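PDB 3TQM: ribosome-associated factor Y, which probably binds ribosomes as a short hibernation-promoting factor of the HPF/YfiA family, associating with 100S dimers of 70S ribosomes and helping to regulate translation. Local coordinates for residues E21-R26 / L76-L81; D51-L56 / T60-A65. All coordinates share one frame; numbering follows the deposited sequence.

Interaction 1: E21-R26 / L76-L81; sequences EKKLHR and LLMHKL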
ATOM      1  N   GLU A  21       5.683   6.043   2.580  1.00 26.52           N
ATOM      2  CA  GLU A  21       5.526   6.177   4.023  1.00 29.28           C
ATOM      3  C   GLU A  21       4.535   7.277   4.389  1.00 27.30           C
ATOM      4  O   GLU A  21       3.588   7.041   5.137  1.00 28.57           O
ATOM      5  CB  GLU A  21       6.871   6.461   4.691  1.00 33.97           C
ATOM      6  CG  GLU A  21       7.693   5.226   4.999  1.00 35.67           C
ATOM      7  CD  GLU A  21       9.007   5.561   5.677  1.00 39.43           C
ATOM      8  OE1 GLU A  21       9.236   6.752   5.981  1.00 41.97           O
ATOM      9  OE2 GLU A  21       9.812   4.634   5.905  1.00 40.52           O
ATOM     10  N   LYS A  22       4.755   8.475   3.858  1.00 25.88           N
ATOM     11  CA  LYS A  22       3.945   9.627   4.231  1.00 30.65           C
ATOM     12  C   LYS A  22       2.498   9.497   3.765  1.00 33.12           C
ATOM     13  O   LYS A  22       1.586  10.021   4.405  1.00 36.76           O
ATOM     14  CB  LYS A  22       4.560  10.928   3.707  1.00 32.81           C
ATOM     15  CG  LYS A  22       4.283  11.209   2.247  1.00 33.35           C
ATOM     16  CD  LYS A  22       4.605  12.653   1.911  1.00 38.09           C
ATOM     17  CE  LYS A  22       4.181  12.994   0.492  1.00 40.19           C
ATOM     18  NZ  LYS A  22       4.355  14.441   0.187  1.00 43.50           N
ATOM     19  N   LYS A  23       2.286   8.795   2.657  1.00 30.17           N
ATOM     20  CA  LYS A  23       0.931   8.578   2.157  1.00 30.46           C
ATOM     21  C   LYS A  23       0.167   7.568   3.010  1.00 28.45           C
ATOM     22  O   LYS A  23      -1.040   7.696   3.201  1.00 24.82           O
ATOM     23  CB  LYS A  23       0.947   8.138   0.695  1.00 31.18           C
ATOM     24  CG  LYS A  23       0.937   9.289  -0.287  1.00 35.32           C
ATOM     25  CD  LYS A  23       0.807   8.787  -1.713  1.00 37.98           C
ATOM     26  CE  LYS A  23       0.774   9.940  -2.700  1.00 42.63           C
ATOM     27  NZ  LYS A  23       1.186   9.494  -4.062  1.00 44.45           N
ATOM     28  N   LEU A  24       0.873   6.564   3.516  1.00 29.58           N
ATOM     29  CA  LEU A  24       0.260   5.572   4.386  1.00 29.87           C
ATOM     30  C   LEU A  24      -0.117   6.200   5.716  1.00 36.01           C
ATOM     31  O   LEU A  24      -1.119   5.835   6.326  1.00 38.83           O
ATOM     32  CB  LEU A  24       1.206   4.394   4.609  1.00 27.13           C
ATOM     33  CG  LEU A  24       1.291   3.370   3.482  1.00 22.86           C
ATOM     34  CD1 LEU A  24       2.406   2.385   3.759  1.00 23.91           C
ATOM     35  CD2 LEU A  24      -0.037   2.650   3.329  1.00 20.87           C
ATOM     36  N   HIS A  25       0.696   7.150   6.162  1.00 37.36           N
ATOM     37  CA  HIS A  25       0.438   7.846   7.417  1.00 40.02           C
ATOM     38  C   HIS A  25      -0.720   8.832   7.283  1.00 37.45           C
ATOM     39  O   HIS A  25      -1.144   9.442   8.266  1.00 39.72           O
ATOM     40  CB  HIS A  25       1.699   8.564   7.901  1.00 43.81           C
ATOM     41  CG  HIS A  25       2.787   7.637   8.345  1.00 46.41           C
ATOM     42  ND1 HIS A  25       2.545   6.526   9.124  1.00 46.09           N
ATOM     43  CD2 HIS A  25       4.122   7.652   8.117  1.00 47.56           C
ATOM     44  CE1 HIS A  25       3.683   5.898   9.360  1.00 45.73           C
ATOM     45  NE2 HIS A  25       4.656   6.561   8.760  1.00 46.86           N
ATOM     46  N   ARG A  26      -1.229   8.976   6.062  1.00 31.12           N
ATOM     47  CA  ARG A  26      -2.346   9.873   5.784  1.00 29.40           C
ATOM     48  C   ARG A  26      -3.635   9.101   5.535  1.00 27.00           C
ATOM     49  O   ARG A  26      -4.714   9.688   5.465  1.00 29.03           O
ATOM     50  CB  ARG A  26      -2.049  10.733   4.554  1.00 32.52           C
ATOM     51  CG  ARG A  26      -1.035  11.839   4.767  1.00 38.79           C
ATOM     52  CD  ARG A  26      -0.811  12.589   3.465  1.00 45.22           C
ATOM     53  NE  ARG A  26       0.128  13.695   3.614  1.00 54.04           N
ATOM     54  CZ  ARG A  26       0.876  14.171   2.623  1.00 57.88           C
ATOM     55  NH1 ARG A  26       0.799  13.627   1.413  1.00 56.18           N
ATOM     56  NH2 ARG A  26       1.706  15.181   2.841  1.00 60.67           N
ATOM     57  N   LEU A  76      -2.458   5.133  -6.633  1.00 24.61           N
ATOM     58  CA  LEU A  76      -3.630   4.324  -6.960  1.00 28.01           C
ATOM     59  C   LEU A  76      -3.953   3.320  -5.856  1.00 27.86           C
ATOM     60  O   LEU A  76      -5.116   3.131  -5.498  1.00 26.39           O
ATOM     61  CB  LEU A  76      -3.425   3.596  -8.291  1.00 28.21           C
ATOM     62  CG  LEU A  76      -3.844   4.323  -9.576  1.00 28.88           C
ATOM     63  CD1 LEU A  76      -3.314   5.746  -9.607  1.00 28.99           C
ATOM     64  CD2 LEU A  76      -3.388   3.545 -10.802  1.00 26.82           C
ATOM     65  N   LEU A  77      -2.919   2.678  -5.324  1.00 28.38           N
ATOM     66  CA  LEU A  77      -3.095   1.667  -4.287  1.00 26.19           C
ATOM     67  C   LEU A  77      -3.698   2.268  -3.020  1.00 27.93           C
ATOM     68  O   LEU A  77      -4.444   1.599  -2.303  1.00 29.47           O
ATOM     69  CB  LEU A  77      -1.765   0.987  -3.963  1.00 22.00           C
ATOM     70  CG  LEU A  77      -1.824  -0.144  -2.934  1.00 21.42           C
ATOM     71  CD1 LEU A  77      -2.795  -1.227  -3.378  1.00 18.07           C
ATOM     72  CD2 LEU A  77      -0.443  -0.729  -2.694  1.00 22.58           C
HETATM   73  N   MSE A  78      -3.371   3.528  -2.747  1.00 25.18           N
HETATM   74  CA  MSE A  78      -3.918   4.215  -1.583  1.00 22.18           C
HETATM   75  C   MSE A  78      -5.436   4.348  -1.683  1.00 20.86           C
HETATM   76  O   MSE A  78      -6.149   4.144  -0.703  1.00 19.57           O
HETATM   77  CB  MSE A  78      -3.276   5.593  -1.409  1.00 21.26           C
HETATM   78  CG  MSE A  78      -1.769   5.577  -1.195  1.00 21.08           C
HETATM   79 SE   MSE A  78      -1.198   4.551   0.369  1.00 34.72          SE
HETATM   80  CE  MSE A  78      -0.696   2.891  -0.519  1.00 27.57           C
ATOM     81  N   HIS A  79      -5.926   4.689  -2.873  1.00 21.91           N
ATOM     82  CA  HIS A  79      -7.364   4.818  -3.100  1.00 21.11           C
ATOM     83  C   HIS A  79      -8.073   3.485  -2.907  1.00 19.64           C
ATOM     84  O   HIS A  79      -9.162   3.428  -2.343  1.00 23.98           O
ATOM     85  CB  HIS A  79      -7.657   5.360  -4.501  1.00 21.50           C
ATOM     86  CG  HIS A  79      -7.196   6.767  -4.717  1.00 22.60           C
ATOM     87  ND1 HIS A  79      -7.813   7.851  -4.132  1.00 22.81           N
ATOM     88  CD2 HIS A  79      -6.182   7.267  -5.462  1.00 22.58           C
ATOM     89  CE1 HIS A  79      -7.197   8.959  -4.503  1.00 24.38           C
ATOM     90  NE2 HIS A  79      -6.204   8.633  -5.312  1.00 22.81           N
ATOM     91  N   LYS A  80      -7.454   2.413  -3.388  1.00 18.43           N
ATOM     92  CA  LYS A  80      -8.008   1.077  -3.206  1.00 18.71           C
ATOM     93  C   LYS A  80      -8.020   0.693  -1.727  1.00 15.31           C
ATOM     94  O   LYS A  80      -8.969   0.068  -1.249  1.00 14.33           O
ATOM     95  CB  LYS A  80      -7.221   0.045  -4.019  1.00 19.59           C
ATOM     96  CG  LYS A  80      -7.445   0.147  -5.519  1.00 22.95           C
ATOM     97  CD  LYS A  80      -6.857  -1.048  -6.259  1.00 26.20           C
ATOM     98  CE  LYS A  80      -7.302  -1.059  -7.713  1.00 28.50           C
ATOM     99  NZ  LYS A  80      -6.834  -2.270  -8.441  1.00 28.68           N
ATOM    100  N   LEU A  81      -6.965   1.069  -1.008  1.00 13.32           N
ATOM    101  CA  LEU A  81      -6.896   0.813   0.423  1.00 14.98           C
ATOM    102  C   LEU A  81      -7.992   1.564   1.174  1.00 20.29           C
ATOM    103  O   LEU A  81      -8.709   0.981   1.986  1.00 23.63           O
ATOM    104  CB  LEU A  81      -5.524   1.193   0.983  1.00 12.02           C
ATOM    105  CG  LEU A  81      -4.351   0.261   0.702  1.00 14.06           C
ATOM    106  CD1 LEU A  81      -3.143   0.678   1.527  1.00 15.90           C
ATOM    107  CD2 LEU A  81      -4.726  -1.181   1.005  1.00 13.88           C
TER

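Interaction 2: D51-L56 / T60-A65; sequences DANVKL and TINAQA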
ATOM      1  N   ASP A  51       1.755  -3.918  -4.430  1.00 27.41           N
ATOM      2  CA  ASP A  51       0.814  -4.760  -3.702  1.00 28.25           C
ATOM      3  C   ASP A  51       0.926  -4.498  -2.200  1.00 22.98           C
ATOM      4  O   ASP A  51       2.010  -4.201  -1.693  1.00 19.08           O
ATOM      5  CB  ASP A  51       1.086  -6.233  -4.018  1.00 38.59           C
ATOM      6  CG  ASP A  51      -0.003  -7.158  -3.504  1.00 50.78           C
ATOM      7  OD1 ASP A  51      -1.049  -6.660  -3.035  1.00 54.26           O
ATOM      8  OD2 ASP A  51       0.184  -8.393  -3.582  1.00 55.86           O
ATOM      9  N   ALA A  52      -0.196  -4.600  -1.492  1.00 22.01           N
ATOM     10  CA  ALA A  52      -0.228  -4.284  -0.068  1.00 19.08           C
ATOM     11  C   ALA A  52      -1.056  -5.270   0.753  1.00 19.51           C
ATOM     12  O   ALA A  52      -2.151  -5.669   0.352  1.00 18.62           O
ATOM     13  CB  ALA A  52      -0.734  -2.864   0.142  1.00 17.33           C
ATOM     14  N   ASN A  53      -0.520  -5.655   1.906  1.00 23.62           N
ATOM     15  CA  ASN A  53      -1.231  -6.509   2.853  1.00 25.86           C
ATOM     16  C   ASN A  53      -1.379  -5.787   4.191  1.00 27.07           C
ATOM     17  O   ASN A  53      -0.395  -5.542   4.888  1.00 29.37           O
ATOM     18  CB  ASN A  53      -0.493  -7.841   3.030  1.00 27.38           C
ATOM     19  CG  ASN A  53      -1.097  -8.711   4.120  1.00 28.05           C
ATOM     20  OD1 ASN A  53      -0.660  -8.672   5.269  1.00 28.72           O
ATOM     21  ND2 ASN A  53      -2.096  -9.509   3.761  1.00 26.77           N
ATOM     22  N   VAL A  54      -2.613  -5.435   4.541  1.00 26.41           N
ATOM     23  CA  VAL A  54      -2.880  -4.651   5.745  1.00 26.06           C
ATOM     24  C   VAL A  54      -3.637  -5.443   6.808  1.00 24.68           C
ATOM     25  O   VAL A  54      -4.662  -6.063   6.528  1.00 22.97           O
ATOM     26  CB  VAL A  54      -3.676  -3.377   5.414  1.00 25.02           C
ATOM     27  CG1 VAL A  54      -4.129  -2.684   6.690  1.00 23.09           C
ATOM     28  CG2 VAL A  54      -2.836  -2.443   4.553  1.00 24.24           C
ATOM     29  N   LYS A  55      -3.125  -5.407   8.034  1.00 23.78           N
ATOM     30  CA  LYS A  55      -3.699  -6.182   9.122  1.00 24.46           C
ATOM     31  C   LYS A  55      -4.449  -5.308  10.125  1.00 24.50           C
ATOM     32  O   LYS A  55      -3.872  -4.420  10.754  1.00 26.09           O
ATOM     33  CB  LYS A  55      -2.612  -6.998   9.823  1.00 27.81           C
ATOM     34  CG  LYS A  55      -3.113  -7.857  10.973  1.00 30.37           C
ATOM     35  CD  LYS A  55      -4.273  -8.745  10.550  1.00 32.84           C
ATOM     36  CE  LYS A  55      -4.736  -9.624  11.703  1.00 34.02           C
ATOM     37  NZ  LYS A  55      -6.075 -10.217  11.447  1.00 34.47           N
ATOM     38  N   LEU A  56      -5.746  -5.566  10.250  1.00 22.71           N
ATOM     39  CA  LEU A  56      -6.592  -4.897  11.225  1.00 23.22           C
ATOM     40  C   LEU A  56      -7.044  -5.941  12.234  1.00 28.68           C
ATOM     41  O   LEU A  56      -6.875  -7.140  12.004  1.00 30.34           O
ATOM     42  CB  LEU A  56      -7.813  -4.283  10.540  1.00 18.70           C
ATOM     43  CG  LEU A  56      -7.559  -3.257   9.437  1.00 17.85           C
ATOM     44  CD1 LEU A  56      -8.595  -3.404   8.336  1.00 18.20           C
ATOM     45  CD2 LEU A  56      -7.543  -1.832   9.986  1.00 18.11           C
ATOM     46  N   THR A  60      -8.162  -8.847   7.371  1.00 25.24           N
ATOM     47  CA  THR A  60      -6.981  -8.515   6.589  1.00 25.33           C
ATOM     48  C   THR A  60      -7.384  -7.952   5.231  1.00 26.58           C
ATOM     49  O   THR A  60      -8.261  -8.496   4.559  1.00 27.29           O
ATOM     50  CB  THR A  60      -6.084  -9.746   6.379  1.00 23.68           C
ATOM     51  OG1 THR A  60      -5.710 -10.288   7.649  1.00 22.58           O
ATOM     52  CG2 THR A  60      -4.831  -9.374   5.606  1.00 23.41           C
ATOM     53  N   ILE A  61      -6.741  -6.859   4.831  1.00 25.35           N
ATOM     54  CA  ILE A  61      -7.001  -6.251   3.531  1.00 21.55           C
ATOM     55  C   ILE A  61      -5.845  -6.501   2.567  1.00 22.65           C
ATOM     56  O   ILE A  61      -4.694  -6.193   2.875  1.00 20.71           O
ATOM     57  CB  ILE A  61      -7.236  -4.730   3.657  1.00 17.25           C
ATOM     58  CG1 ILE A  61      -8.539  -4.445   4.412  1.00 19.12           C
ATOM     59  CG2 ILE A  61      -7.266  -4.075   2.286  1.00 12.09           C
ATOM     60  CD1 ILE A  61      -8.866  -2.965   4.548  1.00 18.25           C
ATOM     61  N   ASN A  62      -6.157  -7.070   1.406  1.00 25.60           N
ATOM     62  CA  ASN A  62      -5.175  -7.217   0.334  1.00 26.43           C
ATOM     63  C   ASN A  62      -5.591  -6.401  -0.883  1.00 29.00           C
ATOM     64  O   ASN A  62      -6.693  -6.574  -1.405  1.00 33.98           O
ATOM     65  CB  ASN A  62      -5.004  -8.685  -0.064  1.00 24.14           C
ATOM     66  CG  ASN A  62      -4.427  -9.529   1.052  1.00 24.08           C
ATOM     67  OD1 ASN A  62      -3.226  -9.496   1.313  1.00 25.38           O
ATOM     68  ND2 ASN A  62      -5.280 -10.300   1.713  1.00 24.55           N
ATOM     69  N   ALA A  63      -4.713  -5.507  -1.327  1.00 26.54           N
ATOM     70  CA  ALA A  63      -5.007  -4.655  -2.472  1.00 24.13           C
ATOM     71  C   ALA A  63      -3.814  -4.567  -3.418  1.00 26.23           C
ATOM     72  O   ALA A  63      -2.665  -4.585  -2.982  1.00 24.21           O
ATOM     73  CB  ALA A  63      -5.416  -3.266  -2.002  1.00 21.13           C
ATOM     74  N   GLN A  64      -4.096  -4.467  -4.714  1.00 28.61           N
ATOM     75  CA  GLN A  64      -3.049  -4.363  -5.727  1.00 28.13           C
ATOM     76  C   GLN A  64      -3.418  -3.352  -6.811  1.00 26.93           C
ATOM     77  O   GLN A  64      -4.573  -3.266  -7.223  1.00 27.88           O
ATOM     78  CB  GLN A  64      -2.782  -5.727  -6.361  1.00 29.08           C
ATOM     79  CG  GLN A  64      -1.585  -5.753  -7.298  1.00 33.42           C
ATOM     80  CD  GLN A  64      -1.498  -7.035  -8.104  1.00 36.83           C
ATOM     81  OE1 GLN A  64      -2.391  -7.349  -8.891  1.00 39.10           O
ATOM     82  NE2 GLN A  64      -0.421  -7.785  -7.907  1.00 37.03           N
ATOM     83  N   ALA A  65      -2.428  -2.590  -7.267  1.00 23.93           N
ATOM     84  CA  ALA A  65      -2.625  -1.631  -8.348  1.00 22.86           C
ATOM     85  C   ALA A  65      -1.400  -1.609  -9.252  1.00 23.38           C
ATOM     86  O   ALA A  65      -0.337  -2.102  -8.872  1.00 23.65           O
ATOM     87  CB  ALA A  65      -2.901  -0.246  -7.789  1.00 21.33           C
TER
HETATM   88  O   HOH W   1      -7.175 -11.997   9.816  1.00 39.75           O

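Interaction 1: E21-R26 / L76-L81
Met78, a selenomethionine, bends twice on its way to Leu24: CG stands opposite the carbonyl carbon (chi1 -61°), and turns at chi2 and then chi3 (99°) bring SE and finally CE toward helix 14-24. Leu24 likewise carries CG away from its carbonyl carbon, chi1 -79°, and it is the CD2 branch that does the touching. The two side chains cross at about a right angle, with CD2 of Leu24 3.7 Å from SE of Met78 and 3.9 Å from its CE. The same methyl also reaches CD1 of Leu81, one helical turn on, at 4.1 Å, so one leucine branch meets both Met78 and Leu81. Lys23 comes in on the other flank of Met78 with its aliphatic part: CD lies 4.1 Å from CG of Met78. Beyond CG the lysine chain is extended, and NZ at its end forms a salt bridge with Asp75, a turn before Met78. No hydrogen bond links the two segments. Leu24 also rests on Ile3, Ile37 and Ile39 of the sheet, and Leu81 on Ile61 and Ala63. Strand, helix, three strands, helix, with both helices on one face of the four-stranded sheet, is the fold found in the HPF/YfiA family.

Interaction 2: D51-L56 / T60-A65
Asn53 and Asn62 lie side by side and point the same way, their amide planes turned 38° apart. ND2 of Asn53 donates to OD1 of Asn62 at 2.7 Å along an almost straight N-H...O line. The acceptor sits in the amide plane of Asn53, whereas the donor is tilted 31° out of the carbonyl plane of Asn62. Chi1 of 174° lays the Asn53 amide beside its own carbonyl carbon, which also brings ND2 to 3.3 Å from CG2 of Thr60. Lys55 meets Thr60 at about a right angle, CD being 3.6 Å from OG1, and a water joins NZ of Lys55 to that hydroxyl; NZ also hydrogen-bonds to the carbonyl oxygen of Ser59. All this happens on one face of an antiparallel beta hairpin, strands 47-56 and 59-65, whose backbones are joined at the hydrogen-bonded pairs Ala52-Ala63 and Val54-Ile61, each with two N-H...O bonds. Val54 N reaches Ile61 O at 2.8 Å. The opposite face is apolar. There CB of Val54 stands 4.2 Å from CB of Ile61, and the side chains of Leu56 and Ile61 cross at a slant, CD1 to CD1 3.8 Å. Helix 70-89 lies against this face, Leu77 resting on Ala52 and Ala63, Gln84 on Ile61 and Tyr88 on Leu56.

In the fold
From the N terminus the chain runs through strand 2-8 into helix 14-24, then through strands 36-44, 47-56 and 59-65 before ending in helix 70-89. Interaction 2 closes the short hairpin turn between the last two strands, with three residues between its segments. Interaction 1 closes a much longer loop, 49 residues, and interaction 2 is nested inside it. Their centres are about 11 Å apart, and they touch directly through leucines of helix 70-89 that face the hairpin, while NZ of Lys80 probably hydrogen-bonds to O of Gln64. Helix 70-89 thus serves both, meeting the first helix on one side and the hairpin at the sheet edge on another.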